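Local coordinates for protein bacteriocin (Pseudomonas syringae pv. tomato, PDB 4FZL) that degrades the cell-wall precursor lipid II, and so probably kills related bacteria, and carries a bound calcium ion, at residues Arg139-Ser145 / Gly174-Ala180; Trp184-Ile190 / Ser231-Ser237; Ala110-Ile116 / Tyr224-Gly230; Thr96-Ala100 / Trp162-Gly166; Ala49-Ala54 / Val89-Met95. All coordinates share one frame; numbering follows the deposited sequence. Where two conformers were deposited one is given.

Contact 1: Arg139-Ser145 / Gly174-Ala180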
# COMPACT_ATOMS: atom_id res chain seq x y z
N ARG A 139 18.79 31.80 10.04
CA ARG A 139 18.28 31.38 11.34
C ARG A 139 18.99 31.94 12.55
O ARG A 139 20.21 31.99 12.58
CB ARG A 139 18.35 29.88 11.46
CG ARG A 139 17.01 29.27 11.29
CD ARG A 139 17.17 27.78 11.19
NE ARG A 139 16.41 27.34 10.02
CZ ARG A 139 15.08 27.26 9.95
NH1 ARG A 139 14.33 27.57 11.02
NH2 ARG A 139 14.51 26.86 8.82
N PRO A 140 18.21 32.27 13.59
CA PRO A 140 18.86 32.65 14.84
C PRO A 140 19.60 31.47 15.46
O PRO A 140 19.20 30.31 15.27
CB PRO A 140 17.69 33.10 15.73
CG PRO A 140 16.47 32.42 15.18
CD PRO A 140 16.73 32.18 13.72
N VAL A 141 20.67 31.77 16.18
CA VAL A 141 21.25 30.81 17.11
C VAL A 141 20.13 30.57 18.12
O VAL A 141 19.31 31.45 18.37
CB VAL A 141 22.51 31.41 17.80
CG1 VAL A 141 22.99 30.54 18.97
CG2 VAL A 141 23.60 31.59 16.76
N GLY A 142 20.09 29.36 18.68
CA GLY A 142 18.99 28.95 19.53
C GLY A 142 17.97 28.14 18.72
O GLY A 142 18.31 27.51 17.72
N THR A 143 16.72 28.21 19.17
CA THR A 143 15.63 27.45 18.61
C THR A 143 14.86 28.21 17.56
O THR A 143 14.62 29.40 17.72
CB THR A 143 14.66 27.00 19.72
OG1 THR A 143 15.26 25.92 20.45
CG2 THR A 143 13.32 26.53 19.13
N SER A 144 14.47 27.50 16.49
CA SER A 144 13.52 28.04 15.52
C SER A 144 12.72 26.91 14.90
O SER A 144 13.08 25.76 15.02
CB SER A 144 14.21 28.84 14.40
OG SER A 144 15.19 28.05 13.75
N SER A 145 11.71 27.27 14.14
CA SER A 145 10.75 26.32 13.65
C SER A 145 10.95 26.00 12.16
O SER A 145 11.43 26.87 11.37
CB SER A 145 9.38 26.92 13.93
OG SER A 145 9.04 27.81 12.91
N GLY A 174 8.97 20.56 12.75
CA GLY A 174 9.64 20.53 14.02
C GLY A 174 10.44 21.78 14.27
O GLY A 174 10.14 22.87 13.77
N THR A 175 11.45 21.61 15.12
CA THR A 175 12.27 22.72 15.57
C THR A 175 13.75 22.40 15.29
O THR A 175 14.20 21.21 15.32
CB THR A 175 12.00 23.05 17.07
OG1 THR A 175 12.32 21.93 17.89
CG2 THR A 175 10.49 23.45 17.33
N ILE A 176 14.49 23.47 15.05
CA ILE A 176 15.91 23.42 14.82
C ILE A 176 16.58 24.18 15.94
O ILE A 176 16.17 25.28 16.25
CB ILE A 176 16.25 24.10 13.51
CG1 ILE A 176 15.62 23.36 12.35
CG2 ILE A 176 17.76 24.28 13.34
CD1 ILE A 176 15.59 24.16 11.10
N ASP A 177 17.60 23.55 16.54
CA ASP A 177 18.42 24.16 17.57
C ASP A 177 19.75 24.35 16.89
O ASP A 177 20.33 23.39 16.37
CB ASP A 177 18.63 23.23 18.80
CG ASP A 177 19.49 23.90 19.88
OD1 ASP A 177 19.33 25.12 20.10
OD2 ASP A 177 20.34 23.22 20.48
N LYS A 178 20.24 25.59 16.89
CA LYS A 178 21.52 25.90 16.26
C LYS A 178 22.44 26.67 17.22
O LYS A 178 21.97 27.48 18.01
CB LYS A 178 21.28 26.75 15.01
CG LYS A 178 22.54 26.98 14.20
CD LYS A 178 22.32 27.84 12.96
CE LYS A 178 21.30 28.93 13.22
NZ LYS A 178 21.28 30.03 12.19
N ASN A 179 23.74 26.37 17.10
CA ASN A 179 24.91 27.05 17.74
C ASN A 179 25.28 28.43 17.22
O ASN A 179 24.89 28.82 16.12
CB ASN A 179 26.18 26.22 17.44
CG ASN A 179 26.58 25.32 18.55
OD1 ASN A 179 26.00 25.34 19.63
ND2 ASN A 179 27.61 24.52 18.29
N ALA A 180 26.11 29.15 17.98
CA ALA A 180 26.83 30.28 17.39
C ALA A 180 27.94 29.77 16.42
O ALA A 180 28.37 30.51 15.53
CB ALA A 180 27.37 31.26 18.46
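Ile176 reaches out from its strand to lie against Ser144 of the antiparallel neighbouring strand and Arg139 of the loop that leads into it. Its CB stands 3.9 Å from Ser144 O and is flanked by the hydroxyl of the same serine. From there the two branches part: CG2 comes within 4.1 Å of Arg139 CD, while CG1, set anti to the carbonyl carbon (chi1 -64°), carries the extended arm to CD1. That methyl sits over the centre of one face of the guanidinium group, Ile176 CD1 to Arg139 CZ being 3.3 Å, and the two side chains cross nearly at right angles. Arg139 NH1 donates, close to the guanidinium plane, to Ser144 OG at 2.9 Å and to Ser145 O at 3.0 Å, which fixes the turn of the group. The methyl thus covers one face while the edge makes the hydrogen bonds.

Beneath them the strands pair in regular fashion, at 152° between their directions. Gly142 N to Lys178 O (2.7 Å) and Ile176 N to Ser144 O (2.7 Å) are the shortest of four backbone bonds. The other face carries Thr143 and Asp177, the latter a magnesium ligand in a structure of this protein, though no magnesium is bound here.

Arg139 also donates through NE and NH2 to the carbonyls of Ile135 and Val134 at the end of helix 129-135, and Ile176 packs on Trp184 and Phe186 of strand 184-197.

Contact 2: Trp184-Ile190 / Ser231-Ser237; sequences WTFSGEI and SLPVTVS
Val236 O is approached by three groups of the strand opposite. Phe186 N donates to it at a short 2.5 Å, Thr185 CA offers a CA-H contact at 3.4 Å, and Trp184 CZ3 comes up obliquely, also at 3.4 Å. The indole continues past this oxygen and lays one face against Ser237 C, offset toward the ring's rim; setting CG between the backbone N and the carbonyl carbon (chi1 55°) turns it that way. On the same strand Phe186 presents an edge to Val234, with CE2 4.0 Å from Val234 CG2, and Ile190 CD1 touches the other methyl, CG1.

On the opposite face Thr185 OG1 and Ser237 OG are hydrogen-bonded at 3.1 Å. At the other end of the strand pair Ser231 OG makes a weak bond to Glu189 OE2, while OE1 of the same carboxylate forms a salt bridge with Arg191.

Hydrogen-bonded pairs, Phe186 with Val236, Gly188 with Val234 and Ile190 with Leu232, alternate with non-hydrogen-bonded ones: this is classic antiparallel pairing, by which strand 232-238 joins the sheet of this colicin M-family protein.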
# COMPACT_ATOMS: atom_id res chain seq x y z
N TRP A 184 23.85 22.40 13.96
CA TRP A 184 22.40 22.37 14.26
C TRP A 184 21.86 20.97 14.37
O TRP A 184 22.41 20.02 13.78
CB TRP A 184 21.58 23.11 13.20
CG TRP A 184 21.85 22.59 11.80
CD1 TRP A 184 22.78 23.08 10.87
CD2 TRP A 184 21.21 21.43 11.12
NE1 TRP A 184 22.75 22.34 9.71
CE2 TRP A 184 21.83 21.34 9.79
CE3 TRP A 184 20.23 20.50 11.47
CZ2 TRP A 184 21.47 20.36 8.87
CZ3 TRP A 184 19.88 19.50 10.52
CH2 TRP A 184 20.47 19.45 9.25
N THR A 185 20.80 20.85 15.17
CA THR A 185 19.98 19.65 15.26
C THR A 185 18.52 19.97 14.97
O THR A 185 17.97 21.04 15.38
CB THR A 185 20.09 18.98 16.63
OG1 THR A 185 21.46 18.68 16.86
CG2 THR A 185 19.29 17.64 16.68
N PHE A 186 17.89 19.08 14.21
CA PHE A 186 16.47 19.17 13.93
C PHE A 186 15.82 18.02 14.66
O PHE A 186 16.33 16.90 14.61
CB PHE A 186 16.19 19.05 12.42
CG PHE A 186 14.73 18.87 12.12
CD1 PHE A 186 13.89 19.98 11.97
CD2 PHE A 186 14.18 17.60 12.14
CE1 PHE A 186 12.50 19.82 11.79
CE2 PHE A 186 12.78 17.44 11.96
CZ PHE A 186 11.97 18.52 11.76
N SER A 187 14.76 18.29 15.40
CA SER A 187 13.91 17.25 15.99
C SER A 187 12.48 17.54 15.59
O SER A 187 12.00 18.67 15.69
CB SER A 187 14.02 17.18 17.53
OG SER A 187 13.33 18.26 18.17
N GLY A 188 11.81 16.52 15.11
CA GLY A 188 10.47 16.68 14.72
C GLY A 188 9.87 15.46 14.17
O GLY A 188 10.17 14.40 14.66
N GLU A 189 9.02 15.62 13.16
CA GLU A 189 8.21 14.50 12.64
C GLU A 189 8.03 14.65 11.12
O GLU A 189 8.02 15.77 10.60
CB GLU A 189 6.77 14.57 13.24
CG GLU A 189 6.63 14.31 14.72
CD GLU A 189 5.18 14.45 15.18
OE1 GLU A 189 4.45 15.31 14.63
OE2 GLU A 189 4.77 13.68 16.08
N ILE A 190 7.87 13.52 10.46
CA ILE A 190 7.42 13.41 9.09
C ILE A 190 5.93 13.01 9.15
O ILE A 190 5.58 12.04 9.86
CB ILE A 190 8.23 12.38 8.25
CG1 ILE A 190 9.63 12.89 7.96
CG2 ILE A 190 7.54 12.00 6.91
CD1 ILE A 190 10.60 11.83 7.57
N SER A 231 2.49 10.06 12.33
CA SER A 231 3.72 10.75 12.20
C SER A 231 4.86 9.84 12.54
O SER A 231 4.69 8.91 13.32
CB SER A 231 3.66 12.02 13.07
OG SER A 231 3.61 11.62 14.44
N LEU A 232 6.00 10.11 11.91
CA LEU A 232 7.23 9.39 12.14
C LEU A 232 8.21 10.37 12.78
O LEU A 232 8.69 11.31 12.10
CB LEU A 232 7.83 8.90 10.87
CG LEU A 232 6.97 7.88 10.12
CD1 LEU A 232 7.61 7.60 8.74
CD2 LEU A 232 6.77 6.65 10.99
N PRO A 233 8.53 10.15 14.09
CA PRO A 233 9.47 11.07 14.67
C PRO A 233 10.81 10.87 14.08
O PRO A 233 11.19 9.71 13.83
CB PRO A 233 9.47 10.74 16.17
CG PRO A 233 8.68 9.52 16.33
CD PRO A 233 8.01 9.17 15.04
N VAL A 234 11.52 11.98 13.86
CA VAL A 234 12.87 11.98 13.30
C VAL A 234 13.78 13.05 13.89
O VAL A 234 13.31 14.12 14.29
CB VAL A 234 12.88 12.22 11.77
CG1 VAL A 234 12.18 11.03 11.07
CG2 VAL A 234 12.28 13.53 11.35
N THR A 235 15.09 12.79 13.80
CA THR A 235 16.13 13.71 14.22
C THR A 235 17.22 13.78 13.13
O THR A 235 17.61 12.74 12.58
CB THR A 235 16.70 13.22 15.54
OG1 THR A 235 17.20 11.89 15.36
CG2 THR A 235 15.60 13.18 16.58
N VAL A 236 17.71 14.98 12.86
CA VAL A 236 18.70 15.19 11.84
C VAL A 236 19.62 16.28 12.35
O VAL A 236 19.15 17.28 12.94
CB VAL A 236 18.08 15.65 10.48
CG1 VAL A 236 19.15 15.63 9.41
CG2 VAL A 236 16.93 14.74 10.06
N SER A 237 20.91 16.09 12.14
CA SER A 237 21.86 17.14 12.48
C SER A 237 22.78 17.50 11.31
O SER A 237 22.86 16.77 10.31
CB SER A 237 22.68 16.67 13.67
OG SER A 237 21.81 16.40 14.75

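Contact 3: Ala110-Ile116 / Tyr224-Gly230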
# COMPACT_ATOMS: atom_id res chain seq x y z
N ALA A 110 -14.75 4.46 -1.71
CA ALA A 110 -14.55 4.78 -0.28
C ALA A 110 -13.08 5.10 -0.04
O ALA A 110 -12.22 4.48 -0.65
CB ALA A 110 -14.96 3.60 0.61
N PRO A 111 -12.77 6.06 0.84
CA PRO A 111 -11.35 6.20 1.19
C PRO A 111 -10.76 4.94 1.84
O PRO A 111 -11.52 4.17 2.46
CB PRO A 111 -11.34 7.33 2.23
CG PRO A 111 -12.69 7.96 2.19
CD PRO A 111 -13.64 6.96 1.60
N LEU A 112 -9.42 4.71 1.76
CA LEU A 112 -8.71 3.55 2.31
C LEU A 112 -7.63 4.24 3.20
O LEU A 112 -7.20 5.40 2.93
CB LEU A 112 -8.09 2.76 1.07
CG LEU A 112 -7.05 1.71 0.98
CD1 LEU A 112 -7.60 0.52 1.71
CD2 LEU A 112 -6.79 1.22 -0.43
N THR A 113 -7.19 3.56 4.24
CA THR A 113 -6.13 4.03 5.12
C THR A 113 -4.86 3.27 4.92
O THR A 113 -4.91 2.05 4.85
CB THR A 113 -6.57 3.98 6.58
OG1 THR A 113 -7.75 4.78 6.71
CG2 THR A 113 -5.46 4.44 7.52
N PHE A 114 -3.74 3.97 4.78
CA PHE A 114 -2.42 3.39 4.68
C PHE A 114 -1.59 4.01 5.80
O PHE A 114 -1.03 5.04 5.63
CB PHE A 114 -1.76 3.66 3.32
CG PHE A 114 -0.62 2.72 2.97
CD1 PHE A 114 -0.01 1.89 3.85
CD2 PHE A 114 -0.12 2.71 1.70
CE1 PHE A 114 1.00 1.04 3.49
CE2 PHE A 114 0.93 1.92 1.33
CZ PHE A 114 1.50 1.08 2.24
N PRO A 115 -1.64 3.42 7.00
CA PRO A 115 -0.94 4.07 8.13
C PRO A 115 0.52 4.42 7.78
O PRO A 115 1.22 3.57 7.19
CB PRO A 115 -1.04 3.03 9.25
CG PRO A 115 -2.31 2.28 8.87
CD PRO A 115 -2.30 2.16 7.39
N ILE A 116 0.97 5.61 8.16
CA ILE A 116 2.31 6.01 7.68
C ILE A 116 3.42 5.00 8.05
O ILE A 116 4.38 4.82 7.30
CB ILE A 116 2.60 7.49 8.13
CG1 ILE A 116 3.72 8.12 7.32
CG2 ILE A 116 2.93 7.56 9.64
CD1 ILE A 116 3.87 9.64 7.47
N TYR A 224 -10.08 6.71 -5.79
CA TYR A 224 -10.34 6.98 -4.41
C TYR A 224 -9.13 7.60 -3.73
O TYR A 224 -8.02 7.62 -4.30
CB TYR A 224 -10.77 5.67 -3.73
CG TYR A 224 -9.71 4.55 -3.74
CD1 TYR A 224 -8.71 4.51 -2.77
CD2 TYR A 224 -9.68 3.58 -4.75
CE1 TYR A 224 -7.82 3.45 -2.78
CE2 TYR A 224 -8.71 2.56 -4.78
CZ TYR A 224 -7.80 2.52 -3.77
OH TYR A 224 -6.84 1.54 -3.77
N SER A 225 -9.34 8.04 -2.50
CA SER A 225 -8.33 8.72 -1.68
C SER A 225 -7.70 7.67 -0.77
O SER A 225 -8.39 6.90 -0.12
CB SER A 225 -9.02 9.88 -0.93
OG SER A 225 -8.14 10.44 0.04
N ILE A 226 -6.37 7.75 -0.63
CA ILE A 226 -5.63 7.00 0.31
C ILE A 226 -5.17 8.01 1.39
O ILE A 226 -4.37 8.93 1.14
CB ILE A 226 -4.43 6.23 -0.30
CG1 ILE A 226 -4.92 5.21 -1.33
CG2 ILE A 226 -3.62 5.49 0.78
CD1 ILE A 226 -3.88 4.28 -1.87
N GLU A 227 -5.66 7.78 2.62
CA GLU A 227 -5.26 8.57 3.78
C GLU A 227 -4.05 7.97 4.39
O GLU A 227 -3.99 6.74 4.50
CB GLU A 227 -6.41 8.64 4.79
CG GLU A 227 -7.62 9.25 4.20
CD GLU A 227 -8.79 9.47 5.12
OE1 GLU A 227 -8.73 9.08 6.29
OE2 GLU A 227 -9.73 10.11 4.66
N ILE A 228 -3.07 8.79 4.76
CA ILE A 228 -1.77 8.28 5.20
C ILE A 228 -1.49 8.91 6.61
O ILE A 228 -0.66 9.79 6.74
CB ILE A 228 -0.64 8.59 4.23
CG1 ILE A 228 -0.96 8.15 2.85
CG2 ILE A 228 0.62 7.92 4.73
CD1 ILE A 228 0.09 8.50 1.77
N PRO A 229 -2.30 8.45 7.62
CA PRO A 229 -2.28 9.13 8.89
C PRO A 229 -1.06 8.79 9.72
O PRO A 229 -0.46 7.75 9.49
CB PRO A 229 -3.58 8.61 9.58
CG PRO A 229 -3.64 7.16 9.09
CD PRO A 229 -3.22 7.29 7.63
N GLY A 230 -0.73 9.66 10.71
CA GLY A 230 0.29 9.39 11.70
C GLY A 230 1.53 10.23 11.47
O GLY A 230 1.65 10.95 10.50
O HOH W 1 -7.39 7.17 7.91
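Leu112 pairs with Ile226 in parallel strands, their side chains on the same face, a short parallel element in an otherwise antiparallel sheet. Leu112 straddles Ile226 of the neighbouring strand, its N donating to Ser225 O at 3.1 Å and its O receiving Glu227 N at 2.9 Å. Phe114 N then bonds to Glu227 O, nearly along the C=O axis, and Ile116 N carries the pattern beyond the strands to Pro229 O.

Around this backbone core the side chains pack. Leu112 CD2 lies 3.4 Å from Tyr224 CE1, meeting the phenol obliquely. Phe114 CB presses on Ile226 CG2 at 3.6 Å, while its ring, swung anti to the backbone N (chi1 -160°), leads away from the pair. Farther along, the side chains of Ile116 and Ile228 cross at about a right angle, Ile116 CB lying 4.0 Å from Ile228 CG2.

A second shell fixes these groups: Ala100 O accepts the hydroxyl of Tyr224, His103 meets the same ring edge-to-face, Leu165 of helix 159-165 backs both Phe114 and Ile226, and Thr164 backs Ile226. On the reverse face Thr113 CG2 touches Pro229 CD. There, too, a water bridges the strands, 2.7 Å from Thr113 OG1 and donating to Glu227 OE1 at 2.8 Å.

Contact 4: Thr96-Ala100 / Trp162-Gly166; sequences TPFHA and WLTLG. With CA (calcium ion), chain C.
Thr96 and Thr164 meet where the first turn of helix 96-106 packs on the last turn of helix 159-165, a small and buried helix-helix contact. At Thr96 it is the methyl that faces across: CG2 lies 3.8 Å from Thr164 OG1, the two side chains crossing at about a right angle. Its hydroxyl belongs to another network, bonded to Asp50 and to the backbone N of Gly92. Pro97 comes next, its CA 3.4 Å from the hydroxyl oxygen Thr164 OG1; the CA atoms of Pro97 and Thr164 are 5.3 Å apart. The proline's CB also rests on Leu163 CB at 4.1 Å, and Trp207 touches both Pro97 and Leu163.

One turn after Thr96, Ala100 closes the contact: its CB touches Thr164 CG2 at 3.8 Å. Thr164 can serve both ends of the turn because its branches diverge, OG1 beside the backbone N (chi1 -61°) and CG2 anti to it. Small side chains and the ring of a proline thus let the helices approach closely without any polar bond between these two segments.

Helix 159-165 ends at a metal. Gly166, with phi 64°, leaves the helical path, and Leu165 O binds the calcium ion at 2.2 Å, its other ligands including two waters, Asn167 O and Asp195 OD2.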
# COMPACT_ATOMS: atom_id res chain seq x y z
N THR A 96 -0.40 -5.85 -0.23
CA THR A 96 -0.91 -4.48 -0.19
C THR A 96 -1.27 -3.92 -1.59
O THR A 96 -2.36 -3.37 -1.78
CB THR A 96 0.02 -3.57 0.60
OG1 THR A 96 -0.24 -3.75 1.97
CG2 THR A 96 -0.25 -2.04 0.27
N PRO A 97 -0.39 -4.10 -2.61
CA PRO A 97 -0.81 -3.50 -3.91
C PRO A 97 -2.06 -4.21 -4.46
O PRO A 97 -2.84 -3.63 -5.18
CB PRO A 97 0.39 -3.71 -4.84
CG PRO A 97 1.43 -4.34 -4.01
CD PRO A 97 1.02 -4.48 -2.58
N PHE A 98 -2.22 -5.51 -4.14
CA PHE A 98 -3.43 -6.22 -4.57
C PHE A 98 -4.65 -5.73 -3.83
O PHE A 98 -5.78 -5.70 -4.35
CB PHE A 98 -3.28 -7.71 -4.37
CG PHE A 98 -2.26 -8.32 -5.29
CD1 PHE A 98 -2.56 -8.64 -6.59
CD2 PHE A 98 -0.97 -8.55 -4.83
CE1 PHE A 98 -1.58 -9.22 -7.43
CE2 PHE A 98 0.01 -9.12 -5.67
CZ PHE A 98 -0.30 -9.42 -6.98
N HIS A 99 -4.46 -5.40 -2.57
CA HIS A 99 -5.57 -4.85 -1.77
C HIS A 99 -6.01 -3.51 -2.37
O HIS A 99 -7.21 -3.27 -2.53
CB HIS A 99 -5.09 -4.73 -0.25
CG HIS A 99 -6.17 -4.34 0.70
ND1 HIS A 99 -5.97 -4.33 2.03
CD2 HIS A 99 -7.51 -4.08 0.51
CE1 HIS A 99 -7.09 -4.02 2.68
NE2 HIS A 99 -8.06 -3.89 1.77
N ALA A 100 -5.07 -2.65 -2.72
CA ALA A 100 -5.38 -1.37 -3.35
C ALA A 100 -6.06 -1.62 -4.70
O ALA A 100 -6.96 -0.82 -5.13
CB ALA A 100 -4.14 -0.50 -3.46
N TRP A 162 5.50 1.81 -3.52
CA TRP A 162 5.46 2.59 -4.74
C TRP A 162 4.37 2.11 -5.69
O TRP A 162 3.79 2.91 -6.41
CB TRP A 162 6.84 2.60 -5.41
CG TRP A 162 6.88 3.39 -6.66
CD1 TRP A 162 6.99 4.77 -6.81
CD2 TRP A 162 6.78 2.84 -8.01
NE1 TRP A 162 6.91 5.11 -8.18
CE2 TRP A 162 6.81 3.98 -8.94
CE3 TRP A 162 6.66 1.56 -8.52
CZ2 TRP A 162 6.70 3.80 -10.32
CZ3 TRP A 162 6.58 1.39 -9.89
CH2 TRP A 162 6.61 2.49 -10.77
N LEU A 163 4.15 0.83 -5.80
CA LEU A 163 3.12 0.31 -6.70
C LEU A 163 1.77 0.86 -6.35
O LEU A 163 0.92 1.09 -7.24
CB LEU A 163 3.10 -1.21 -6.63
CG LEU A 163 4.25 -1.96 -7.27
CD1 LEU A 163 4.31 -3.45 -7.00
CD2 LEU A 163 4.37 -1.60 -8.77
N THR A 164 1.56 1.12 -5.06
CA THR A 164 0.29 1.61 -4.57
C THR A 164 0.22 3.14 -4.61
O THR A 164 -0.80 3.70 -5.01
CB THR A 164 0.09 1.14 -3.12
OG1 THR A 164 0.08 -0.31 -3.09
CG2 THR A 164 -1.16 1.74 -2.54
N LEU A 165 1.30 3.81 -4.19
CA LEU A 165 1.32 5.28 -3.96
C LEU A 165 2.02 6.13 -5.04
O LEU A 165 1.76 7.33 -5.19
CB LEU A 165 2.08 5.55 -2.66
CG LEU A 165 1.35 5.03 -1.40
CD1 LEU A 165 2.22 5.25 -0.17
CD2 LEU A 165 -0.06 5.66 -1.26
N GLY A 166 3.01 5.54 -5.73
CA GLY A 166 3.81 6.32 -6.64
C GLY A 166 4.61 7.40 -5.87
O GLY A 166 5.34 7.09 -4.90
CA CA C . 0.75 9.26 -5.64
O HOH W 2 1.94 9.09 -7.81
O HOH W 3 -0.39 7.90 -6.59

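Contact 5: Ala49-Ala54 / Val89-Met95; sequences ADQREA and VLSGGLM
Asp50 and Ser91 carry the polar part of this contact, where helix 37-54 meets the irregular chain leading to helix 96-106. Two atoms of Ser91 approach the carboxylate: Ser91 N donates to Asp50 OD2 at 3.2 Å, on the syn side but 34° out of the carboxylate plane, and Ser91 OG lies 2.7 Å from Asp50 OD1. Glu53 OE2 competes for the same hydroxyl proton at 3.1 Å, and which carboxylate receives it is not settled. The hydroxyl also accepts, Gly93 N donating to Ser91 OG at 2.9 Å in an ST turn. The residue after Asp50, Gln51, is bent at chi2 (75°) and swings its OE1 back to accept Val89 N at 2.9 Å.

Water fills in the bridges. One molecule donates to Asp50 OD1 and to Glu53 OE2 (2.6 Å) while accepting Met95 N; a second links Glu53 OE1 with Leu94 N.

Apolar contacts are fewer. Ala54 CB meets Val89 CG1 at 3.8 Å, and Ala49 CB touches Met95 SD at 4.3 Å.

Asp50 OD2 is bonded also to His99 ND1 of helix 96-106. The chemistry is therefore one-sided: the helix supplies mainly acceptors, while Ser91 N and Val89 N donate directly and Leu94 N and Met95 N through water, consistent with acidic and amide side chains of the helix helping to fix the path of this irregular chain.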
# COMPACT_ATOMS: atom_id res chain seq x y z
N ALA A 49 -6.77 -10.88 3.31
CA ALA A 49 -5.62 -11.35 4.03
C ALA A 49 -4.74 -10.13 4.42
O ALA A 49 -4.18 -10.04 5.50
CB ALA A 49 -4.86 -12.36 3.17
N ASP A 50 -4.59 -9.19 3.48
CA ASP A 50 -3.85 -7.98 3.78
C ASP A 50 -4.49 -7.21 4.92
O ASP A 50 -3.80 -6.67 5.77
CB ASP A 50 -3.82 -7.05 2.57
CG ASP A 50 -2.97 -5.83 2.76
OD1 ASP A 50 -1.72 -5.96 2.73
OD2 ASP A 50 -3.49 -4.75 2.91
N GLN A 51 -5.81 -7.07 4.89
CA GLN A 51 -6.51 -6.44 5.98
C GLN A 51 -6.17 -7.11 7.36
O GLN A 51 -5.94 -6.44 8.37
CB GLN A 51 -8.03 -6.43 5.67
CG GLN A 51 -8.96 -5.78 6.68
CD GLN A 51 -8.91 -4.31 6.67
OE1 GLN A 51 -8.75 -3.73 5.62
NE2 GLN A 51 -9.07 -3.69 7.82
N ARG A 52 -6.22 -8.43 7.38
CA ARG A 52 -5.87 -9.12 8.57
C ARG A 52 -4.38 -8.94 8.99
O ARG A 52 -4.11 -8.83 10.19
CB ARG A 52 -6.17 -10.63 8.53
CG ARG A 52 -7.65 -10.96 8.42
CD ARG A 52 -7.82 -12.44 8.67
NE ARG A 52 -9.20 -12.89 8.49
CZ ARG A 52 -9.66 -14.08 8.88
NH1 ARG A 52 -8.84 -14.96 9.47
NH2 ARG A 52 -10.91 -14.41 8.66
N GLU A 53 -3.46 -8.92 8.02
CA GLU A 53 -2.07 -8.59 8.33
C GLU A 53 -1.98 -7.15 8.94
O GLU A 53 -1.20 -6.96 9.89
CB GLU A 53 -1.17 -8.74 7.12
CG GLU A 53 0.29 -8.64 7.43
CD GLU A 53 1.21 -8.87 6.21
OE1 GLU A 53 2.34 -9.39 6.39
OE2 GLU A 53 0.78 -8.57 5.10
N ALA A 54 -2.80 -6.22 8.45
CA ALA A 54 -2.77 -4.88 9.02
C ALA A 54 -3.21 -4.87 10.48
O ALA A 54 -2.86 -3.96 11.23
CB ALA A 54 -3.65 -3.92 8.25
N VAL A 89 -7.81 -1.00 5.52
CA VAL A 89 -6.51 -0.60 5.96
C VAL A 89 -5.50 -1.47 5.21
O VAL A 89 -5.55 -2.70 5.24
CB VAL A 89 -6.32 -0.84 7.48
CG1 VAL A 89 -4.92 -0.36 7.92
CG2 VAL A 89 -7.43 -0.10 8.28
N LEU A 90 -4.50 -0.81 4.68
CA LEU A 90 -3.37 -1.42 4.01
C LEU A 90 -2.22 -1.76 5.00
O LEU A 90 -1.77 -0.96 5.77
CB LEU A 90 -2.80 -0.57 2.91
CG LEU A 90 -3.76 -0.15 1.78
CD1 LEU A 90 -3.27 0.89 0.74
CD2 LEU A 90 -4.28 -1.40 1.05
N SER A 91 -1.78 -3.00 4.94
CA SER A 91 -0.75 -3.40 5.80
C SER A 91 0.69 -3.00 5.52
O SER A 91 1.52 -3.05 6.44
CB SER A 91 -0.83 -4.93 5.90
OG SER A 91 -0.08 -5.61 4.90
N GLY A 92 0.98 -2.72 4.26
CA GLY A 92 2.34 -2.55 3.82
C GLY A 92 3.07 -3.83 3.49
O GLY A 92 4.26 -3.82 3.11
N GLY A 93 2.36 -4.95 3.57
CA GLY A 93 2.90 -6.21 3.25
C GLY A 93 2.79 -6.63 1.78
O GLY A 93 2.40 -5.87 0.95
N LEU A 94 3.12 -7.92 1.53
CA LEU A 94 3.19 -8.52 0.20
C LEU A 94 1.93 -8.20 -0.66
O LEU A 94 2.01 -7.85 -1.88
CB LEU A 94 3.22 -10.04 0.37
CG LEU A 94 3.33 -10.93 -0.85
CD1 LEU A 94 4.50 -10.46 -1.72
CD2 LEU A 94 3.50 -12.35 -0.34
N MET A 95 0.76 -8.30 -0.00
CA MET A 95 -0.50 -8.21 -0.73
C MET A 95 -1.09 -6.82 -0.76
O MET A 95 -2.21 -6.61 -1.28
CB MET A 95 -1.51 -9.25 -0.26
CG MET A 95 -1.11 -10.66 -0.81
SD MET A 95 -2.12 -11.94 -0.09
CE MET A 95 -1.40 -13.42 -0.76
O HOH W 4 0.01 -8.11 2.64
O HOH W 5 3.65 -9.54 4.02

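In the fold
The five contacts run from the helical body out along an elongated sheet. Contacts 3, 4 and 5 cluster, with centres 11 to 13 Å apart. Beyond the bonds of Tyr224 and Asp50 to helix 96-106, Ile226 CD1 packs on Thr164 CG2 (3.8 Å) between contacts 3 and 4, and Thr113 O to Leu90 N (2.9 Å) joins 3 and 5. Calcium is bound by Leu165 O of contact 4 and lies about 7 Å from the side chain of Ile228 of contact 3. Contact 2 meets contact 3 by packing around Ile116. Contacts 1 and 2 lie on the neighbouring strands 167-178 and 184-197, joined by Asp177 N to Thr185 O (2.8 Å); contact 1 is centred about 40 Å from the centre of contact 5.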